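Long-range contacts in TssK C (Escherichia coli, PDB 5M2Y), which is the C-terminal domain of a type VI secretion baseplate protein and probably helps the baseplate bind the membrane complex: residues A[70-75]-A[91-96]; A[29-34]-A[125-130]; A[49-54]-A[109-114]; A[42-47]-A[87-92]; A[33-38]-A[119-124]. All coordinates share one frame; numbering follows the deposited sequence. Where two conformers were deposited one is given.

Interaction 1. Residues A[70-75]-A[91-96]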
# COMPACT_ATOMS: atom_id res chain seq x y z
N VAL A 70 -0.99 1.22 10.50
CA VAL A 70 -1.43 1.02 9.13
C VAL A 70 -2.57 0.01 9.17
O VAL A 70 -2.35 -1.14 9.57
CB VAL A 70 -0.28 0.58 8.20
CG1 VAL A 70 -0.76 0.43 6.76
CG2 VAL A 70 0.89 1.55 8.28
N ILE A 71 -3.78 0.45 8.83
CA ILE A 71 -4.94 -0.43 8.79
C ILE A 71 -5.34 -0.52 7.34
O ILE A 71 -5.62 0.48 6.71
CB ILE A 71 -6.11 0.04 9.69
CG1 ILE A 71 -5.67 0.21 11.14
CG2 ILE A 71 -7.28 -0.96 9.60
CD1 ILE A 71 -6.65 1.03 12.01
N ILE A 72 -5.34 -1.74 6.81
CA ILE A 72 -5.72 -2.00 5.43
C ILE A 72 -7.20 -2.32 5.44
O ILE A 72 -7.62 -3.26 6.10
CB ILE A 72 -4.83 -3.11 4.81
CG1 ILE A 72 -3.36 -2.64 4.74
CG2 ILE A 72 -5.35 -3.51 3.42
CD1 ILE A 72 -2.34 -3.73 4.38
N ARG A 73 -7.99 -1.51 4.74
CA ARG A 73 -9.44 -1.73 4.70
C ARG A 73 -9.92 -2.03 3.29
O ARG A 73 -9.63 -1.24 2.38
CB ARG A 73 -10.20 -0.52 5.23
CG ARG A 73 -9.79 -0.05 6.59
CD ARG A 73 -10.83 0.88 7.19
NE ARG A 73 -10.36 1.50 8.42
CZ ARG A 73 -10.53 0.97 9.62
NH1 ARG A 73 -11.18 -0.17 9.77
NH2 ARG A 73 -10.06 1.61 10.69
N PRO A 74 -10.70 -3.11 3.09
CA PRO A 74 -11.24 -3.37 1.75
C PRO A 74 -12.25 -2.28 1.40
O PRO A 74 -13.00 -1.84 2.27
CB PRO A 74 -11.87 -4.75 1.88
CG PRO A 74 -12.23 -4.88 3.29
CD PRO A 74 -11.17 -4.14 4.05
N VAL A 75 -12.21 -1.81 0.16
CA VAL A 75 -13.11 -0.77 -0.31
C VAL A 75 -13.86 -1.27 -1.54
O VAL A 75 -13.37 -2.16 -2.26
CB VAL A 75 -12.42 0.59 -0.59
CG1 VAL A 75 -11.85 1.22 0.69
CG2 VAL A 75 -11.32 0.45 -1.63
N PHE A 91 -8.04 -1.68 -1.70
CA PHE A 91 -7.91 -1.46 -0.27
C PHE A 91 -7.40 -0.08 0.04
O PHE A 91 -6.50 0.40 -0.62
CB PHE A 91 -6.94 -2.48 0.35
CG PHE A 91 -7.26 -3.93 0.08
CD1 PHE A 91 -6.81 -4.55 -1.07
CD2 PHE A 91 -8.02 -4.68 0.98
CE1 PHE A 91 -7.15 -5.89 -1.34
CE2 PHE A 91 -8.34 -6.02 0.71
CZ PHE A 91 -7.91 -6.61 -0.45
N ALA A 92 -7.97 0.55 1.05
CA ALA A 92 -7.49 1.84 1.50
C ALA A 92 -6.47 1.64 2.59
O ALA A 92 -6.58 0.71 3.38
CB ALA A 92 -8.64 2.65 2.06
N LEU A 93 -5.47 2.52 2.63
CA LEU A 93 -4.51 2.52 3.73
C LEU A 93 -5.01 3.56 4.72
O LEU A 93 -5.03 4.75 4.43
CB LEU A 93 -3.10 2.85 3.26
CG LEU A 93 -2.44 1.91 2.25
CD1 LEU A 93 -1.01 2.35 2.02
CD2 LEU A 93 -2.48 0.45 2.72
N ASP A 94 -5.51 3.09 5.86
CA ASP A 94 -6.00 3.96 6.93
C ASP A 94 -4.76 4.18 7.81
O ASP A 94 -4.40 3.32 8.61
CB ASP A 94 -7.16 3.31 7.70
CG ASP A 94 -7.86 4.25 8.68
OD1 ASP A 94 -7.35 5.36 8.90
OD2 ASP A 94 -8.89 3.84 9.25
N LEU A 95 -4.09 5.31 7.59
CA LEU A 95 -2.86 5.65 8.28
C LEU A 95 -3.06 6.52 9.50
O LEU A 95 -3.82 7.49 9.47
CB LEU A 95 -1.88 6.33 7.33
CG LEU A 95 -1.54 5.60 6.00
CD1 LEU A 95 -0.76 6.51 5.04
CD2 LEU A 95 -0.81 4.28 6.25
N SER A 96 -2.32 6.20 10.57
CA SER A 96 -2.28 7.01 11.79
C SER A 96 -1.43 8.25 11.44
O SER A 96 -0.78 8.28 10.40
CB SER A 96 -1.63 6.24 12.93
OG SER A 96 -0.23 6.07 12.74
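OD2 of Asp94 lies at the edge of the Arg73 guanidinium, in its plane, and CG2 of Ile71 covers the centre of one face. The Arg73 chain is extended from CG to NE (chi3 -172°), which brings the guanidinium to Asp94. It grips this one oxygen side-on through two nitrogens. NE reaches Asp94 OD2 at 2.9 Å, on its anti lone pair. NH2 meets the same atom from 26° out of the carboxylate plane. The two planes stand 53° apart. The Phe91 ring passes close to Pro74, with CD2 3.6 Å from Pro74 CA. Phe91 CB meets Ile72 CG2 at 3.6 Å. Ile72 and Leu93 lie side by side, CG1 of Ile72 3.8 Å from CD2 of Leu93. Val70 and Leu95 do the same. Four antiparallel backbone bonds link Ile71 with Asp94 and Arg73 with Ala92. Strand 70-75 is one of the sheet's two outermost strands within this chain. Strand 89-95 continues to strand 28-35. Helix 40-50 packs on Ile72, Pro74 and Phe91, helix 97-106 on Val70 and Leu95.

Interaction 2. Residues A[29-34]-A[125-130]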
# COMPACT_ATOMS: atom_id res chain seq x y z
N ASP A 29 -4.17 10.53 0.34
CA ASP A 29 -4.68 9.28 0.89
C ASP A 29 -4.27 8.20 -0.09
O ASP A 29 -4.25 8.44 -1.30
CB ASP A 29 -6.18 9.32 1.09
CG ASP A 29 -6.60 10.39 2.09
OD1 ASP A 29 -6.11 10.35 3.26
OD2 ASP A 29 -7.44 11.24 1.73
N PHE A 30 -3.90 7.04 0.43
CA PHE A 30 -3.36 5.94 -0.37
C PHE A 30 -4.26 4.73 -0.48
O PHE A 30 -5.00 4.41 0.45
CB PHE A 30 -2.00 5.53 0.21
CG PHE A 30 -0.96 6.62 0.21
CD1 PHE A 30 -0.89 7.53 1.25
CD2 PHE A 30 -0.03 6.71 -0.81
CE1 PHE A 30 0.07 8.53 1.26
CE2 PHE A 30 0.93 7.72 -0.80
CZ PHE A 30 0.98 8.61 0.24
N TRP A 31 -4.18 4.06 -1.63
CA TRP A 31 -4.92 2.83 -1.91
C TRP A 31 -4.04 1.82 -2.61
O TRP A 31 -3.21 2.18 -3.45
CB TRP A 31 -6.12 3.07 -2.85
CG TRP A 31 -7.30 3.67 -2.19
CD1 TRP A 31 -8.42 3.03 -1.74
CD2 TRP A 31 -7.52 5.07 -1.95
NE1 TRP A 31 -9.31 3.93 -1.21
CE2 TRP A 31 -8.78 5.19 -1.32
CE3 TRP A 31 -6.78 6.22 -2.21
CZ2 TRP A 31 -9.28 6.42 -0.92
CZ3 TRP A 31 -7.27 7.44 -1.81
CH2 TRP A 31 -8.53 7.54 -1.21
N LEU A 32 -4.28 0.56 -2.30
CA LEU A 32 -3.62 -0.56 -2.95
C LEU A 32 -4.61 -1.26 -3.87
O LEU A 32 -5.78 -1.45 -3.52
CB LEU A 32 -3.10 -1.56 -1.90
CG LEU A 32 -1.85 -1.18 -1.11
CD1 LEU A 32 -1.63 -2.14 0.05
CD2 LEU A 32 -0.62 -1.09 -2.02
N SER A 33 -4.14 -1.61 -5.07
CA SER A 33 -4.92 -2.39 -6.04
C SER A 33 -4.19 -3.73 -6.10
O SER A 33 -2.97 -3.75 -6.27
CB SER A 33 -4.94 -1.70 -7.40
OG SER A 33 -5.41 -2.56 -8.42
N VAL A 34 -4.91 -4.82 -5.83
CA VAL A 34 -4.31 -6.15 -5.69
C VAL A 34 -4.93 -7.19 -6.62
O VAL A 34 -6.15 -7.30 -6.70
CB VAL A 34 -4.40 -6.64 -4.22
CG1 VAL A 34 -3.58 -7.91 -3.98
CG2 VAL A 34 -4.01 -5.54 -3.23
N PHE A 125 -1.67 3.76 -5.44
CA PHE A 125 -2.22 5.03 -5.92
C PHE A 125 -2.42 5.98 -4.73
O PHE A 125 -2.82 5.54 -3.66
CB PHE A 125 -3.60 4.83 -6.57
CG PHE A 125 -3.66 3.95 -7.79
CD1 PHE A 125 -3.85 2.59 -7.68
CD2 PHE A 125 -3.60 4.51 -9.06
CE1 PHE A 125 -3.91 1.78 -8.82
CE2 PHE A 125 -3.66 3.71 -10.20
CZ PHE A 125 -3.82 2.35 -10.07
N ALA A 126 -2.16 7.27 -4.94
CA ALA A 126 -2.43 8.31 -3.96
C ALA A 126 -3.40 9.28 -4.61
O ALA A 126 -3.25 9.62 -5.79
CB ALA A 126 -1.16 9.04 -3.55
N VAL A 127 -4.40 9.66 -3.86
CA VAL A 127 -5.36 10.61 -4.33
C VAL A 127 -5.05 11.89 -3.59
O VAL A 127 -5.05 11.91 -2.42
CB VAL A 127 -6.79 10.15 -4.09
CG1 VAL A 127 -7.79 11.21 -4.46
CG2 VAL A 127 -7.05 8.91 -4.89
N LEU A 128 -4.72 12.93 -4.32
CA LEU A 128 -4.40 14.19 -3.70
C LEU A 128 -5.62 14.90 -3.13
O LEU A 128 -6.63 14.97 -3.76
CB LEU A 128 -3.64 15.10 -4.66
CG LEU A 128 -2.41 14.48 -5.27
CD1 LEU A 128 -1.69 15.34 -6.27
CD2 LEU A 128 -1.45 13.99 -4.21
N ARG A 129 -5.50 15.41 -1.93
CA ARG A 129 -6.58 16.12 -1.29
C ARG A 129 -6.63 17.56 -1.74
O ARG A 129 -5.59 18.19 -1.90
CB ARG A 129 -6.44 16.04 0.25
CG ARG A 129 -6.52 14.64 0.78
CD ARG A 129 -6.55 14.51 2.26
NE ARG A 129 -5.32 14.96 2.85
CZ ARG A 129 -4.67 14.33 3.82
NH1 ARG A 129 -5.11 13.22 4.31
NH2 ARG A 129 -3.58 14.87 4.33
N THR A 130 -7.84 18.04 -1.96
CA THR A 130 -8.17 19.43 -2.36
C THR A 130 -7.08 20.30 -3.05
O THR A 130 -6.38 21.07 -2.41
CB THR A 130 -8.82 20.18 -1.20
O HOH W 1 -7.38 11.86 -0.97
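Trp31 packs tightly on Val127, with ring atom CZ3 3.4 Å from Val127 CG2. The indole and the valine cross at a slant. With CG1 anti to the backbone N (chi1 174°), Val127 turns its CG2 branch to the ring. On the other sheet face Phe30 CE2 lies 3.7 Å from Ala126 CB. The Phe125 ring brings its edge to Ser33, CE1 being 3.9 Å from Ser33 CB. The Ser33 hydroxyl is held by Asn88. Backbone bonds run both ways between Trp31 and Phe125, and between Asp29 and Val127. The bond from Val127 N to Asp29 O is short, at 2.8 Å. The return bond from Asp29 N to Val127 O is longer, at 3.2 Å.

The Asp29 end is looser and wetter. Its carboxylate and the Arg129 guanidinium are 71° apart, and the salt bridge from Arg129 NH1 to Asp29 OD1 has a weak, bent bond of 3.2 Å. The other oxygen, OD2, accepts a hydrogen bond from water 1, which also donates to Val127 O at 2.7 Å. Thus Val127 O accepts from both the water and Asp29 N. Strand 3-11 flanks strand 121-128 on its other side, and strand 89-95 flanks strand 28-35. This is regular antiparallel pairing between inner strands of one sheet, with side chains alternating between its two faces.

Interaction 3. Residues A[49-54]-A[109-114]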
# COMPACT_ATOMS: atom_id res chain seq x y z
N GLN A 49 -4.98 -8.75 6.72
CA GLN A 49 -4.24 -9.42 7.80
C GLN A 49 -2.91 -10.00 7.35
O GLN A 49 -2.01 -10.15 8.16
CB GLN A 49 -5.10 -10.49 8.47
CG GLN A 49 -6.20 -9.86 9.31
CD GLN A 49 -6.90 -10.83 10.20
OE1 GLN A 49 -7.64 -11.68 9.74
NE2 GLN A 49 -6.70 -10.68 11.51
N LEU A 50 -2.79 -10.33 6.06
CA LEU A 50 -1.57 -10.90 5.50
C LEU A 50 -0.55 -9.85 5.08
O LEU A 50 0.64 -10.03 5.33
CB LEU A 50 -1.87 -11.84 4.33
CG LEU A 50 -2.55 -13.16 4.71
CD1 LEU A 50 -3.06 -13.87 3.49
CD2 LEU A 50 -1.62 -14.07 5.48
N CYS A 51 -1.01 -8.76 4.45
CA CYS A 51 -0.12 -7.70 4.01
C CYS A 51 0.26 -6.83 5.19
O CYS A 51 -0.61 -6.40 5.94
CB CYS A 51 -0.76 -6.87 2.90
SG CYS A 51 0.28 -5.55 2.26
N LYS A 52 1.56 -6.58 5.34
CA LYS A 52 2.07 -5.77 6.43
C LYS A 52 2.94 -4.64 5.91
O LYS A 52 3.81 -4.88 5.08
CB LYS A 52 2.88 -6.63 7.41
CG LYS A 52 2.11 -7.79 8.02
CD LYS A 52 1.39 -7.40 9.31
CE LYS A 52 0.76 -8.71 9.76
NZ LYS A 52 -0.63 -8.62 10.23
N ALA A 53 2.71 -3.43 6.40
CA ALA A 53 3.53 -2.29 6.04
C ALA A 53 4.84 -2.39 6.83
O ALA A 53 4.85 -2.71 8.02
CB ALA A 53 2.82 -1.00 6.39
N GLY A 54 5.94 -2.18 6.13
CA GLY A 54 7.27 -2.23 6.72
C GLY A 54 7.71 -0.87 7.18
O GLY A 54 7.16 0.16 6.76
N CYS A 109 7.90 3.81 1.16
CA CYS A 109 6.96 2.90 1.80
C CYS A 109 7.28 1.48 1.35
O CYS A 109 7.79 1.28 0.25
CB CYS A 109 5.51 3.28 1.52
SG CYS A 109 5.04 3.18 -0.22
N THR A 110 7.03 0.50 2.22
CA THR A 110 7.29 -0.90 1.91
C THR A 110 6.12 -1.75 2.36
O THR A 110 5.47 -1.42 3.35
CB THR A 110 8.58 -1.42 2.55
OG1 THR A 110 8.43 -1.47 3.95
CG2 THR A 110 9.81 -0.61 2.19
N PHE A 111 5.86 -2.83 1.62
CA PHE A 111 4.79 -3.77 1.95
C PHE A 111 5.28 -5.17 1.82
O PHE A 111 5.96 -5.52 0.85
CB PHE A 111 3.56 -3.57 1.05
CG PHE A 111 3.03 -2.16 1.04
CD1 PHE A 111 2.11 -1.74 1.99
CD2 PHE A 111 3.47 -1.25 0.09
CE1 PHE A 111 1.64 -0.43 1.98
CE2 PHE A 111 3.00 0.06 0.08
CZ PHE A 111 2.08 0.46 1.02
N TYR A 112 4.94 -5.98 2.80
CA TYR A 112 5.26 -7.38 2.82
C TYR A 112 4.03 -8.13 2.38
O TYR A 112 2.94 -7.91 2.91
CB TYR A 112 5.68 -7.82 4.24
CG TYR A 112 5.66 -9.31 4.46
CD1 TYR A 112 6.55 -10.14 3.79
CD2 TYR A 112 4.77 -9.89 5.35
CE1 TYR A 112 6.54 -11.52 3.98
CE2 TYR A 112 4.76 -11.27 5.56
CZ TYR A 112 5.65 -12.07 4.87
OH TYR A 112 5.68 -13.43 5.09
N THR A 113 4.21 -9.03 1.42
CA THR A 113 3.13 -9.89 0.95
C THR A 113 3.65 -11.32 1.08
O THR A 113 4.58 -11.68 0.36
CB THR A 113 2.70 -9.55 -0.48
OG1 THR A 113 3.81 -9.64 -1.36
CG2 THR A 113 2.04 -8.18 -0.59
N PRO A 114 3.10 -12.14 2.02
CA PRO A 114 3.60 -13.51 2.17
C PRO A 114 3.28 -14.37 0.96
O PRO A 114 2.36 -14.05 0.21
CB PRO A 114 2.85 -14.02 3.41
CG PRO A 114 1.63 -13.20 3.48
CD PRO A 114 2.01 -11.86 2.97
O HOH W 2 5.95 1.71 4.82
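A short antiparallel strand pair follows directly on a helix end here, and Leu50 and Cys51 at that end meet Pro114 and Tyr112. Leu50 and Pro114 cross at about a right angle, with Leu50 CB 3.8 Å from Pro114 CG. The Pro114 ring also presses on the backbone, its CD 3.3 Å from Leu50 O. Cys51 is the first residue to leave the helix. Its SG is anti to the backbone N (chi1 -179°), which places the sulfur beside Tyr112 O and 4.0 Å from Phe111 CB. The sulfur sits obliquely to the Phe111 ring, 5.4 Å from its centroid.

Strand 52-54 is the outermost strand on this side of the eight-stranded sheet, and strand 108-112 joins it to strand 14-18. Lys52 and Tyr112 form a hydrogen-bonded pair, with Tyr112 N to Lys52 O at 2.8 Å. Gly54 N reaches Thr110 O at 2.9 Å, but from above the carbonyl plane, 52° out of it. Water 2 donates to Gly54 O and accepts from Thr110 N. Thr110 OG1 lies 3.1 Å from Gly54 CA. The Lys52 chain turns back, and its NZ donates to Gln49 O in the helix.

Interaction 4. Residues A[42-47]-A[87-92]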
# COMPACT_ATOMS: atom_id res chain seq x y z
N GLU A 42 -11.64 -14.38 -0.98
CA GLU A 42 -10.65 -14.82 -0.00
C GLU A 42 -9.58 -13.76 0.15
O GLU A 42 -9.15 -13.48 1.27
CB GLU A 42 -10.03 -16.12 -0.47
CG GLU A 42 -9.73 -17.08 0.65
CD GLU A 42 -9.05 -18.33 0.12
OE1 GLU A 42 -9.55 -18.86 -0.89
OE2 GLU A 42 -8.00 -18.72 0.66
N LEU A 43 -9.16 -13.14 -0.98
CA LEU A 43 -8.16 -12.07 -0.97
C LEU A 43 -8.71 -10.87 -0.19
O LEU A 43 -8.00 -10.30 0.63
CB LEU A 43 -7.79 -11.68 -2.41
CG LEU A 43 -6.74 -10.59 -2.59
CD1 LEU A 43 -5.38 -11.09 -2.23
CD2 LEU A 43 -6.72 -10.09 -4.02
N GLN A 44 -9.99 -10.53 -0.39
CA GLN A 44 -10.64 -9.41 0.30
C GLN A 44 -10.61 -9.58 1.81
O GLN A 44 -10.35 -8.63 2.54
CB GLN A 44 -12.09 -9.29 -0.15
CG GLN A 44 -12.75 -8.00 0.29
CD GLN A 44 -14.16 -7.89 -0.21
OE1 GLN A 44 -14.95 -8.84 -0.14
NE2 GLN A 44 -14.50 -6.69 -0.69
N THR A 45 -10.94 -10.81 2.24
CA THR A 45 -11.00 -11.24 3.62
C THR A 45 -9.62 -11.28 4.31
O THR A 45 -9.49 -10.75 5.41
CB THR A 45 -11.71 -12.62 3.65
OG1 THR A 45 -13.06 -12.45 3.20
CG2 THR A 45 -11.67 -13.30 5.01
N LYS A 46 -8.62 -11.89 3.66
CA LYS A 46 -7.29 -12.19 4.19
C LYS A 46 -6.19 -11.16 3.94
O LYS A 46 -5.34 -11.01 4.82
CB LYS A 46 -6.84 -13.55 3.64
CG LYS A 46 -7.71 -14.71 4.10
CD LYS A 46 -7.10 -16.01 3.64
CE LYS A 46 -7.92 -17.23 3.98
NZ LYS A 46 -7.29 -18.43 3.39
N PHE A 47 -6.20 -10.47 2.79
CA PHE A 47 -5.18 -9.46 2.47
C PHE A 47 -4.97 -8.42 3.60
O PHE A 47 -3.81 -8.19 3.92
CB PHE A 47 -5.44 -8.77 1.12
CG PHE A 47 -4.32 -7.86 0.67
CD1 PHE A 47 -3.20 -8.38 0.03
CD2 PHE A 47 -4.38 -6.50 0.89
CE1 PHE A 47 -2.16 -7.54 -0.38
CE2 PHE A 47 -3.33 -5.66 0.48
CZ PHE A 47 -2.24 -6.19 -0.16
N GLU A 87 -10.98 -8.36 -11.98
CA GLU A 87 -10.48 -9.31 -11.00
C GLU A 87 -9.69 -8.73 -9.82
O GLU A 87 -9.31 -9.47 -8.92
CB GLU A 87 -9.65 -10.38 -11.71
CG GLU A 87 -10.52 -11.46 -12.33
CD GLU A 87 -9.94 -12.20 -13.53
OE1 GLU A 87 -8.71 -12.41 -13.62
OE2 GLU A 87 -10.76 -12.70 -14.32
N ASN A 88 -9.44 -7.42 -9.82
CA ASN A 88 -8.71 -6.77 -8.74
C ASN A 88 -9.54 -6.44 -7.52
O ASN A 88 -10.75 -6.24 -7.60
CB ASN A 88 -8.01 -5.52 -9.20
CG ASN A 88 -6.76 -5.83 -9.95
OD1 ASN A 88 -6.64 -6.84 -10.65
ND2 ASN A 88 -5.81 -4.95 -9.85
N GLN A 89 -8.85 -6.38 -6.39
CA GLN A 89 -9.43 -6.02 -5.11
C GLN A 89 -8.74 -4.75 -4.67
O GLN A 89 -7.53 -4.62 -4.84
CB GLN A 89 -9.19 -7.13 -4.09
CG GLN A 89 -10.01 -8.39 -4.38
CD GLN A 89 -11.50 -8.21 -4.25
OE1 GLN A 89 -12.01 -7.41 -3.46
NE2 GLN A 89 -12.25 -9.03 -4.97
N TYR A 90 -9.53 -3.80 -4.15
CA TYR A 90 -9.02 -2.50 -3.73
C TYR A 90 -9.06 -2.33 -2.24
O TYR A 90 -9.97 -2.84 -1.58
CB TYR A 90 -9.72 -1.36 -4.48
CG TYR A 90 -9.54 -1.47 -5.98
CD1 TYR A 90 -10.37 -2.27 -6.75
CD2 TYR A 90 -8.50 -0.82 -6.62
CE1 TYR A 90 -10.17 -2.41 -8.12
CE2 TYR A 90 -8.29 -0.95 -7.99
CZ TYR A 90 -9.13 -1.75 -8.74
OH TYR A 90 -8.92 -1.90 -10.09
N PHE A 91 -8.04 -1.68 -1.70
CA PHE A 91 -7.91 -1.46 -0.27
C PHE A 91 -7.40 -0.08 0.04
O PHE A 91 -6.50 0.40 -0.62
CB PHE A 91 -6.94 -2.48 0.35
CG PHE A 91 -7.26 -3.93 0.08
CD1 PHE A 91 -6.81 -4.55 -1.07
CD2 PHE A 91 -8.02 -4.68 0.98
CE1 PHE A 91 -7.15 -5.89 -1.34
CE2 PHE A 91 -8.34 -6.02 0.71
CZ PHE A 91 -7.91 -6.61 -0.45
N ALA A 92 -7.97 0.55 1.05
CA ALA A 92 -7.49 1.84 1.50
C ALA A 92 -6.47 1.64 2.59
O ALA A 92 -6.58 0.71 3.38
CB ALA A 92 -8.64 2.65 2.06
O HOH W 3 -11.63 -5.20 -1.37
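The axes of helix 42-47 and strand 89-92 run 9.0 Å apart at 24°, with their N-to-C directions roughly the same, and side chains bridge the gap. Phe47 lies on Phe91, its CD2 3.5 Å above the ring plane and over the centre. The planes are 34° apart and the centroids 4.7 Å, so the pair is oblique. Phe47 has CG anti to the backbone N (chi1 -172°), which swings its ring over the Phe91 face. Its CB also touches Phe91 CZ at 3.6 Å. On the opposite face of the Phe91 ring, toward its rim, sits water 3. Gln44 O lies at the ring edge, in plane. Next along the helix face, Leu43 CD2 meets Gln89 CG at 3.7 Å, the two side chains sliding past each other in opposite directions.

The side chains of Gln44 and Gln89 cross at about a right angle. Their near atoms, Gln44 NE2 and Gln89 OE1, are 3.8 Å apart. Water 3 sits beside this pair, near Gln89 OE1 and Tyr90 O; its bond from Gln44 NE2 is weak. Helix 40-50 packs on the sheet face that carries Phe91. Phe47 and Phe91 both touch Val34 of strand 28-35. Pro74 of strand 70-75 packs against Gln44.

Interaction 5. Residues A[33-38]-A[119-124]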
# COMPACT_ATOMS: atom_id res chain seq x y z
N SER A 33 -4.14 -1.61 -5.07
CA SER A 33 -4.92 -2.39 -6.04
C SER A 33 -4.19 -3.73 -6.10
O SER A 33 -2.97 -3.75 -6.27
CB SER A 33 -4.94 -1.70 -7.40
OG SER A 33 -5.41 -2.56 -8.42
N VAL A 34 -4.91 -4.82 -5.83
CA VAL A 34 -4.31 -6.15 -5.69
C VAL A 34 -4.93 -7.19 -6.62
O VAL A 34 -6.15 -7.30 -6.70
CB VAL A 34 -4.40 -6.64 -4.22
CG1 VAL A 34 -3.58 -7.91 -3.98
CG2 VAL A 34 -4.01 -5.54 -3.23
N ARG A 35 -4.07 -7.94 -7.29
CA ARG A 35 -4.48 -9.07 -8.11
C ARG A 35 -3.70 -10.26 -7.60
O ARG A 35 -2.56 -10.13 -7.16
CB ARG A 35 -4.31 -8.85 -9.61
CG ARG A 35 -2.93 -8.44 -10.06
CD ARG A 35 -2.97 -7.96 -11.50
NE ARG A 35 -3.63 -6.66 -11.62
CZ ARG A 35 -2.99 -5.49 -11.56
NH1 ARG A 35 -1.69 -5.45 -11.36
NH2 ARG A 35 -3.67 -4.36 -11.69
N SER A 36 -4.36 -11.40 -7.59
CA SER A 36 -3.76 -12.60 -7.08
C SER A 36 -4.39 -13.86 -7.68
O SER A 36 -5.47 -13.79 -8.24
CB SER A 36 -3.90 -12.63 -5.57
OG SER A 36 -2.99 -13.59 -5.10
N SER A 37 -3.70 -15.00 -7.55
CA SER A 37 -4.19 -16.31 -7.99
C SER A 37 -5.20 -16.82 -6.93
O SER A 37 -5.94 -17.76 -7.19
CB SER A 37 -3.04 -17.29 -8.17
OG SER A 37 -2.22 -17.35 -7.01
N MET A 38 -5.23 -16.17 -5.76
CA MET A 38 -6.15 -16.45 -4.65
C MET A 38 -7.56 -15.98 -5.06
O MET A 38 -7.68 -14.91 -5.65
CB MET A 38 -5.70 -15.67 -3.41
CG MET A 38 -6.47 -15.94 -2.15
SD MET A 38 -5.85 -14.93 -0.81
CE MET A 38 -6.46 -15.78 0.50
N ASP A 119 0.47 -15.75 -6.37
CA ASP A 119 1.08 -14.92 -7.40
C ASP A 119 0.49 -13.50 -7.29
O ASP A 119 -0.26 -13.08 -8.17
CB ASP A 119 0.84 -15.53 -8.79
CG ASP A 119 1.86 -15.13 -9.83
OD1 ASP A 119 2.32 -13.97 -9.80
OD2 ASP A 119 2.18 -15.97 -10.69
N VAL A 120 0.89 -12.75 -6.24
CA VAL A 120 0.34 -11.43 -5.96
C VAL A 120 1.02 -10.29 -6.76
O VAL A 120 2.23 -10.31 -7.00
CB VAL A 120 0.30 -11.16 -4.43
CG1 VAL A 120 1.70 -10.98 -3.87
CG2 VAL A 120 -0.62 -9.98 -4.07
N LYS A 121 0.21 -9.32 -7.19
CA LYS A 121 0.68 -8.11 -7.84
C LYS A 121 -0.03 -6.93 -7.20
O LYS A 121 -1.25 -6.93 -7.04
CB LYS A 121 0.57 -8.15 -9.38
CG LYS A 121 0.89 -6.86 -10.16
CD LYS A 121 2.23 -6.22 -9.85
CE LYS A 121 2.26 -4.80 -10.37
NZ LYS A 121 3.30 -3.97 -9.72
N LEU A 122 0.77 -5.95 -6.78
CA LEU A 122 0.34 -4.73 -6.11
C LEU A 122 0.59 -3.48 -6.93
O LEU A 122 1.64 -3.35 -7.54
CB LEU A 122 1.12 -4.56 -4.81
CG LEU A 122 0.69 -5.25 -3.53
CD1 LEU A 122 0.48 -6.73 -3.66
CD2 LEU A 122 1.60 -4.83 -2.37
N GLU A 123 -0.33 -2.53 -6.86
CA GLU A 123 -0.17 -1.21 -7.44
C GLU A 123 -0.62 -0.21 -6.37
O GLU A 123 -1.60 -0.47 -5.67
CB GLU A 123 -0.95 -1.06 -8.75
CG GLU A 123 -0.35 -1.88 -9.88
CD GLU A 123 -0.93 -1.61 -11.27
OE1 GLU A 123 -2.04 -1.07 -11.37
OE2 GLU A 123 -0.25 -1.96 -12.26
N LEU A 124 0.15 0.89 -6.17
CA LEU A 124 -0.17 1.89 -5.15
C LEU A 124 -0.52 3.19 -5.84
O LEU A 124 0.17 3.62 -6.76
CB LEU A 124 1.02 2.08 -4.19
CG LEU A 124 0.89 3.13 -3.08
CD1 LEU A 124 -0.13 2.71 -2.03
CD2 LEU A 124 2.23 3.36 -2.42
O HOH W 4 -2.25 -4.76 -8.72
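Arg35 runs alongside Lys121, both side chains pointing the same way. From CB, its CG takes the place between backbone N and carbonyl carbon (chi1 54°) and meets Lys121 CB at 3.6 Å. CD passes the same CB more loosely. A bend at chi3 (71°) turns NE to Asn88, whose OD1 it binds. NH1 lies 3.2 Å from Lys121 CG. NH2 ends 3.7 Å from Glu123 OE1, a long salt bridge. The carboxylate plane stands 87° to the guanidinium.

On the other face Val34 CG1 touches Val120 CG2 in the conformer given. Backbone bonds join Ser33 with Glu123 and Arg35 with Lys121. Water 4 donates to Ser33 O and Lys121 O. Past the strands, Asp119 N donates to Ser37 OG, again in the conformer given. Lys121 NZ turns to its neighbour's carbonyl, Leu122 O, and stays 5.5 Å from Arg35 NH1. Glu123 may ease the crowding of positive charge, which Arg85 adds to, but at this length its pull on Arg35 is probably modest.

From the N terminus, strand 28-35 is the first to take part. Residues 29-34, and 33-38 at and past its end, pair with the last strand, 121-128, and the residues just before it in interactions 2 and 5, which share Ser33 and Val34 and close the widest loops. All the others nest inside them. Helix 40-50 comes next. Interaction 4 ties it to strand 89-95, and interaction 3 ties its end and strand 52-54 to strand 108-112. These two cross, as their segments alternate along the chain. Interaction 1 lies within the loop of interaction 3 and ends on the same strand as interaction 4. Together they join both outermost strands, the middle of the sheet and the helix packed on it.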